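Local coordinates for protein probable chitinase A (Chromobacterium violaceum, PDB 4TX8) that probably hydrolyses internal glycosidic bonds of chitin, as a family 18 glycoside hydrolase with a barrel-shaped domain and an associated chitin-binding module, at residues 168-172 / 173-177; 197-200 / 201-205. All coordinates share one frame; numbering follows the deposited sequence. Where two conformers were deposited one is given.

Contact 1: 168-172 / 173-177; sequences RAQQA and KGKKV
The carbonyl of Gln-170 and the backbone N-H of Lys-175 form the outer bond of a Schellman motif, which ends helix 160-171 and turns the chain toward strand 176-182 of the TIM barrel. N of Lys-175 lies 3.1 Å from O of Gln-170, and N of Lys-173 also donates to this oxygen, from the opposite face of the carbonyl plane. The inner bond runs from Gly-174 N to Gln-171 O, 2.9 Å, closing a type I turn. Gly-174 is the C-prime residue: its phi of 91° would press a beta carbon against the preceding carbonyl oxygen, a strain that glycine escapes. Across the turn, CA of Gln-171 makes a nearly straight C-H...O contact of 3.3 Å with O of Lys-175, and a water donates to Gln-171 O and Lys-175 O, bridging the last turn of the helix and the outgoing chain.

Among the side chains, the Lys-175 chain crosses that of Gln-170 obliquely, its CD 3.5 Å from OE1 of Gln-170. CG2 of Val-177 rests 4.2 Å from CB of Gln-170. A bend at chi2 (90°) helps lead the long chain of Lys-175 away, and its NZ is hydrogen-bonded to the carbonyls of Trp-133 and Ala-131, which suits a lysine whose stem is buried. Gln-170 NE2 bonds to Leu-126 O, while Gln-171 NE2 donates to OD2 of Asp-213.

Contact 2: 197-200 / 201-205; sequences QNFV and NSLYG
CD1 of Leu-203 sits over one face of the Phe-199 ring, 3.8 Å from its centroid and displaced toward the rim, a CH-pi contact in which CZ of Phe-199 is the closest ring atom at 3.5 Å. The phenyl is placed by a first torsion of -179°, with CG opposite the backbone N. These large apolar groups suit the inward side of helix 193-210, where both touch Leu-181 of strand 176-182; the helix connects that strand to 214-218 in a right-handed beta-alpha-beta unit of the barrel.

Ser-202 touches Asn-148 of a neighbouring loop. With OG lying between its own N and carbonyl carbon (chi1 65°), the hydroxyl turns back along the helix and donates to O of Asn-198, 2.8 Å away. The backbone N of Ser-202 reaches the same oxygen from the opposite face of its plane, 3.0 Å off, so two donors grip one carbonyl. A hydroxyl suits this place because it can donate to Asn-198 O and at the same time accept from the backbone N of Val-149. ND2 of Asn-198 is held by Asn-146 O, whereas the ring of Tyr-204 forms a cation-pi pair with Lys-245 of helix 230-246.

In the fold
Contact 1 runs into the start of strand 176-182, and contact 2 lies on the helix that follows it. Their centres are 24 Å apart and they do not touch. Each is partly buried, but contact 1 has more exposed residues, as befits a helix end, and lies nearer the centre of the chain. Its chemistry is chiefly backbone capping, with long polar side chains reaching neighbouring carbonyls and Asp-213. Contact 2, in mid-helix, keeps the regular i to i+4 pattern; its apolar side chains meet strand 176-182 and helix 230-246, while Asn-198 and Ser-202 hold the 146-149 region and Gln-197 bonds Gln-241 of helix 230-246.

Contact 1: 168-172 / 173-177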
ATOM      1  N   ARG A 168     -15.245  -3.735 -12.049  1.00 38.12           N
ATOM      2  CA  ARG A 168     -15.209  -3.615 -13.505  1.00 39.28           C
ATOM      3  C   ARG A 168     -15.131  -2.153 -13.944  1.00 36.94           C
ATOM      4  O   ARG A 168     -14.359  -1.809 -14.839  1.00 36.89           O
ATOM      5  CB  ARG A 168     -16.433  -4.287 -14.135  1.00 46.75           C
ATOM      6  CG  ARG A 168     -16.452  -5.804 -13.996  1.00 56.95           C
ATOM      7  CD  ARG A 168     -17.570  -6.439 -14.817  1.00 66.63           C
ATOM      8  NE  ARG A 168     -18.886  -5.912 -14.466  1.00 74.87           N
ATOM      9  CZ  ARG A 168     -19.706  -5.310 -15.323  1.00 80.68           C
ATOM     10  NH1 ARG A 168     -20.884  -4.860 -14.912  1.00 81.94           N
ATOM     11  NH2 ARG A 168     -19.351  -5.162 -16.594  1.00 82.81           N
ATOM     12  N   ALA A 169     -15.920  -1.296 -13.303  1.00 32.85           N
ATOM     13  CA  ALA A 169     -15.971   0.117 -13.671  1.00 32.56           C
ATOM     14  C   ALA A 169     -14.635   0.808 -13.423  1.00 32.05           C
ATOM     15  O   ALA A 169     -14.218   1.663 -14.200  1.00 36.49           O
ATOM     16  CB  ALA A 169     -17.081   0.824 -12.909  1.00 32.64           C
ATOM     17  N   GLN A 170     -13.963   0.434 -12.338  1.00 30.01           N
ATOM     18  CA  GLN A 170     -12.648   0.990 -12.038  1.00 30.20           C
ATOM     19  C   GLN A 170     -11.602   0.454 -13.014  1.00 33.57           C
ATOM     20  O   GLN A 170     -10.713   1.185 -13.452  1.00 33.63           O
ATOM     21  CB  GLN A 170     -12.238   0.678 -10.597  1.00 28.55           C
ATOM     22  CG  GLN A 170     -13.013   1.454  -9.535  1.00 29.69           C
ATOM     23  CD  GLN A 170     -12.619   2.920  -9.455  1.00 32.98           C
ATOM     24  OE1 GLN A 170     -11.794   3.403 -10.232  1.00 31.38           O
ATOM     25  NE2 GLN A 170     -13.205   3.636  -8.504  1.00 34.22           N
ATOM     26  N   GLN A 171     -11.719  -0.825 -13.356  1.00 31.42           N
ATOM     27  CA  GLN A 171     -10.813  -1.429 -14.324  1.00 30.39           C
ATOM     28  C   GLN A 171     -11.004  -0.799 -15.700  1.00 30.55           C
ATOM     29  O   GLN A 171     -10.041  -0.595 -16.436  1.00 31.42           O
ATOM     30  CB  GLN A 171     -11.022  -2.944 -14.379  1.00 31.87           C
ATOM     31  CG  GLN A 171     -10.525  -3.658 -13.124  1.00 31.89           C
ATOM     32  CD  GLN A 171     -10.971  -5.106 -13.047  1.00 32.55           C
ATOM     33  OE1 GLN A 171     -11.969  -5.492 -13.653  1.00 33.62           O
ATOM     34  NE2 GLN A 171     -10.230  -5.913 -12.297  1.00 30.40           N
ATOM     35  N   ALA A 172     -12.248  -0.466 -16.030  1.00 32.08           N
ATOM     36  CA  ALA A 172     -12.561   0.184 -17.300  1.00 33.13           C
ATOM     37  C   ALA A 172     -11.887   1.553 -17.416  1.00 36.68           C
ATOM     38  O   ALA A 172     -11.718   2.078 -18.515  1.00 38.18           O
ATOM     39  CB  ALA A 172     -14.066   0.323 -17.466  1.00 33.07           C
ATOM     40  N   LYS A 173     -11.505   2.126 -16.278  1.00 33.94           N
ATOM     41  CA  LYS A 173     -10.815   3.412 -16.261  1.00 37.82           C
ATOM     42  C   LYS A 173      -9.301   3.233 -16.159  1.00 36.70           C
ATOM     43  O   LYS A 173      -8.569   4.199 -15.949  1.00 36.95           O
ATOM     44  CB  LYS A 173     -11.316   4.279 -15.101  1.00 37.78           C
ATOM     45  CG  LYS A 173     -12.778   4.677 -15.216  1.00 42.23           C
ATOM     46  CD  LYS A 173     -13.168   5.702 -14.163  1.00 44.19           C
ATOM     47  CE  LYS A 173     -14.203   5.142 -13.198  1.00 46.10           C
ATOM     48  NZ  LYS A 173     -14.728   6.184 -12.268  1.00 45.45           N
ATOM     49  N   GLY A 174      -8.838   1.995 -16.299  1.00 34.36           N
ATOM     50  CA  GLY A 174      -7.413   1.715 -16.284  1.00 33.82           C
ATOM     51  C   GLY A 174      -6.820   1.403 -14.920  1.00 33.53           C
ATOM     52  O   GLY A 174      -5.611   1.202 -14.800  1.00 33.85           O
ATOM     53  N   LYS A 175      -7.658   1.360 -13.889  1.00 29.87           N
ATOM     54  CA  LYS A 175      -7.184   1.023 -12.550  1.00 29.12           C
ATOM     55  C   LYS A 175      -7.049  -0.484 -12.365  1.00 29.26           C
ATOM     56  O   LYS A 175      -7.745  -1.268 -13.007  1.00 29.80           O
ATOM     57  CB  LYS A 175      -8.123   1.582 -11.475  1.00 29.27           C
ATOM     58  CG  LYS A 175      -7.980   3.071 -11.202  1.00 30.47           C
ATOM     59  CD  LYS A 175      -8.896   3.898 -12.088  1.00 36.08           C
ATOM     60  CE  LYS A 175      -8.922   5.359 -11.659  1.00 32.01           C
ATOM     61  NZ  LYS A 175      -7.591   6.017 -11.803  1.00 30.05           N
ATOM     62  N   LYS A 176      -6.144  -0.883 -11.480  1.00 29.12           N
ATOM     63  CA  LYS A 176      -6.063  -2.271 -11.046  1.00 26.98           C
ATOM     64  C   LYS A 176      -6.723  -2.403  -9.680  1.00 26.80           C
ATOM     65  O   LYS A 176      -6.607  -1.510  -8.839  1.00 25.61           O
ATOM     66  CB  LYS A 176      -4.611  -2.748 -10.986  1.00 30.25           C
ATOM     67  CG  LYS A 176      -3.913  -2.771 -12.332  1.00 35.10           C
ATOM     68  CD  LYS A 176      -4.584  -3.754 -13.274  1.00 36.57           C
ATOM     69  CE  LYS A 176      -3.971  -3.692 -14.659  1.00 43.45           C
ATOM     70  NZ  LYS A 176      -4.705  -4.553 -15.628  1.00 48.45           N
ATOM     71  N   VAL A 177      -7.431  -3.507  -9.470  1.00 24.28           N
ATOM     72  CA  VAL A 177      -8.047  -3.787  -8.181  1.00 25.54           C
ATOM     73  C   VAL A 177      -7.549  -5.134  -7.680  1.00 25.64           C
ATOM     74  O   VAL A 177      -7.871  -6.175  -8.250  1.00 24.08           O
ATOM     75  CB  VAL A 177      -9.583  -3.799  -8.265  1.00 25.08           C
ATOM     76  CG1 VAL A 177     -10.185  -4.001  -6.881  1.00 22.00           C
ATOM     77  CG2 VAL A 177     -10.096  -2.508  -8.893  1.00 22.88           C
TER
HETATM   78  O   HOH W   1      -7.429  -2.249 -15.625  1.00 38.58           O

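Contact 2: 197-200 / 201-205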
ATOM      1  N   GLN A 197      -1.983 -26.124  -1.341  1.00 41.43           N
ATOM      2  CA  GLN A 197      -3.080 -26.394  -2.263  0.59 40.88           C
ATOM      3  C   GLN A 197      -4.359 -25.663  -1.858  1.00 39.51           C
ATOM      4  O   GLN A 197      -5.069 -25.135  -2.715  1.00 38.91           O
ATOM      5  CB  GLN A 197      -3.335 -27.898  -2.363  0.59 42.63           C
ATOM      6  CG  GLN A 197      -2.228 -28.648  -3.084  0.59 44.61           C
ATOM      7  CD  GLN A 197      -1.916 -28.051  -4.444  0.59 44.58           C
ATOM      8  OE1 GLN A 197      -0.799 -27.600  -4.695  0.59 40.17           O
ATOM      9  NE2 GLN A 197      -2.906 -28.043  -5.329  0.59 46.84           N
ATOM     10  N   ASN A 198      -4.647 -25.619  -0.559  1.00 38.72           N
ATOM     11  CA  ASN A 198      -5.813 -24.887  -0.067  1.00 38.34           C
ATOM     12  C   ASN A 198      -5.679 -23.394  -0.346  1.00 37.68           C
ATOM     13  O   ASN A 198      -6.646 -22.729  -0.720  1.00 34.56           O
ATOM     14  CB  ASN A 198      -6.012 -25.121   1.432  1.00 42.79           C
ATOM     15  CG  ASN A 198      -6.500 -26.523   1.747  1.00 48.24           C
ATOM     16  OD1 ASN A 198      -7.036 -27.216   0.884  1.00 51.24           O
ATOM     17  ND2 ASN A 198      -6.325 -26.942   2.994  1.00 49.25           N
ATOM     18  N   PHE A 199      -4.466 -22.882  -0.162  1.00 38.55           N
ATOM     19  CA  PHE A 199      -4.130 -21.496  -0.474  1.00 37.04           C
ATOM     20  C   PHE A 199      -4.421 -21.195  -1.934  1.00 36.17           C
ATOM     21  O   PHE A 199      -5.164 -20.269  -2.256  1.00 35.27           O
ATOM     22  CB  PHE A 199      -2.653 -21.235  -0.149  1.00 38.21           C
ATOM     23  CG  PHE A 199      -2.192 -19.823  -0.416  1.00 35.22           C
ATOM     24  CD1 PHE A 199      -1.705 -19.460  -1.664  1.00 35.41           C
ATOM     25  CD2 PHE A 199      -2.204 -18.874   0.593  1.00 36.88           C
ATOM     26  CE1 PHE A 199      -1.263 -18.173  -1.907  1.00 35.18           C
ATOM     27  CE2 PHE A 199      -1.764 -17.585   0.359  1.00 33.54           C
ATOM     28  CZ  PHE A 199      -1.289 -17.234  -0.895  1.00 32.74           C
ATOM     29  N   VAL A 200      -3.833 -21.999  -2.812  1.00 35.57           N
ATOM     30  CA  VAL A 200      -3.968 -21.812  -4.249  1.00 38.23           C
ATOM     31  C   VAL A 200      -5.424 -21.901  -4.701  1.00 38.50           C
ATOM     32  O   VAL A 200      -5.930 -20.997  -5.367  1.00 38.04           O
ATOM     33  CB  VAL A 200      -3.128 -22.851  -5.016  1.00 41.39           C
ATOM     34  CG1 VAL A 200      -3.500 -22.862  -6.485  1.00 34.92           C
ATOM     35  CG2 VAL A 200      -1.642 -22.564  -4.834  1.00 39.72           C
ATOM     36  N   ASN A 201      -6.097 -22.984  -4.324  1.00 39.84           N
ATOM     37  CA  ASN A 201      -7.468 -23.221  -4.762  1.00 39.68           C
ATOM     38  C   ASN A 201      -8.456 -22.169  -4.257  1.00 35.32           C
ATOM     39  O   ASN A 201      -9.265 -21.662  -5.030  1.00 35.82           O
ATOM     40  CB  ASN A 201      -7.932 -24.614  -4.330  1.00 34.32           C
ATOM     41  CG  ASN A 201      -7.182 -25.726  -5.044  1.00 44.90           C
ATOM     42  OD1 ASN A 201      -6.610 -25.519  -6.114  1.00 43.51           O
ATOM     43  ND2 ASN A 201      -7.189 -26.916  -4.454  1.00 42.41           N
ATOM     44  N   SER A 202      -8.395 -21.837  -2.969  1.00 31.08           N
ATOM     45  CA  SER A 202      -9.366 -20.902  -2.407  1.00 30.50           C
ATOM     46  C   SER A 202      -9.185 -19.494  -2.981  1.00 32.34           C
ATOM     47  O   SER A 202     -10.169 -18.817  -3.280  1.00 31.22           O
ATOM     48  CB  SER A 202      -9.283 -20.873  -0.875  1.00 32.00           C
ATOM     49  OG  SER A 202      -8.042 -20.364  -0.421  1.00 32.19           O
ATOM     50  N   LEU A 203      -7.937 -19.060  -3.153  1.00 31.34           N
ATOM     51  CA  LEU A 203      -7.670 -17.742  -3.732  1.00 31.29           C
ATOM     52  C   LEU A 203      -8.076 -17.686  -5.201  1.00 34.18           C
ATOM     53  O   LEU A 203      -8.555 -16.657  -5.683  1.00 30.31           O
ATOM     54  CB  LEU A 203      -6.196 -17.370  -3.589  1.00 30.80           C
ATOM     55  CG  LEU A 203      -5.830 -16.569  -2.340  1.00 32.25           C
ATOM     56  CD1 LEU A 203      -4.333 -16.355  -2.280  1.00 34.58           C
ATOM     57  CD2 LEU A 203      -6.566 -15.232  -2.325  1.00 26.05           C
ATOM     58  N   TYR A 204      -7.876 -18.793  -5.908  1.00 29.67           N
ATOM     59  CA  TYR A 204      -8.313 -18.899  -7.291  1.00 30.21           C
ATOM     60  C   TYR A 204      -9.820 -18.690  -7.370  1.00 32.43           C
ATOM     61  O   TYR A 204     -10.309 -17.987  -8.249  1.00 34.04           O
ATOM     62  CB  TYR A 204      -7.927 -20.255  -7.883  1.00 34.05           C
ATOM     63  CG  TYR A 204      -8.423 -20.472  -9.294  1.00 37.27           C
ATOM     64  CD1 TYR A 204      -7.757 -19.920 -10.379  1.00 37.68           C
ATOM     65  CD2 TYR A 204      -9.557 -21.233  -9.539  1.00 41.44           C
ATOM     66  CE1 TYR A 204      -8.208 -20.116 -11.672  1.00 40.14           C
ATOM     67  CE2 TYR A 204     -10.017 -21.436 -10.823  1.00 44.80           C
ATOM     68  CZ  TYR A 204      -9.339 -20.877 -11.886  1.00 46.58           C
ATOM     69  OH  TYR A 204      -9.795 -21.080 -13.167  1.00 49.22           O
ATOM     70  N   GLY A 205     -10.547 -19.295  -6.436  1.00 32.87           N
ATOM     71  CA  GLY A 205     -11.989 -19.135  -6.370  1.00 33.71           C
ATOM     72  C   GLY A 205     -12.410 -17.696  -6.131  1.00 35.05           C
ATOM     73  O   GLY A 205     -13.358 -17.206  -6.742  1.00 38.14           O
TER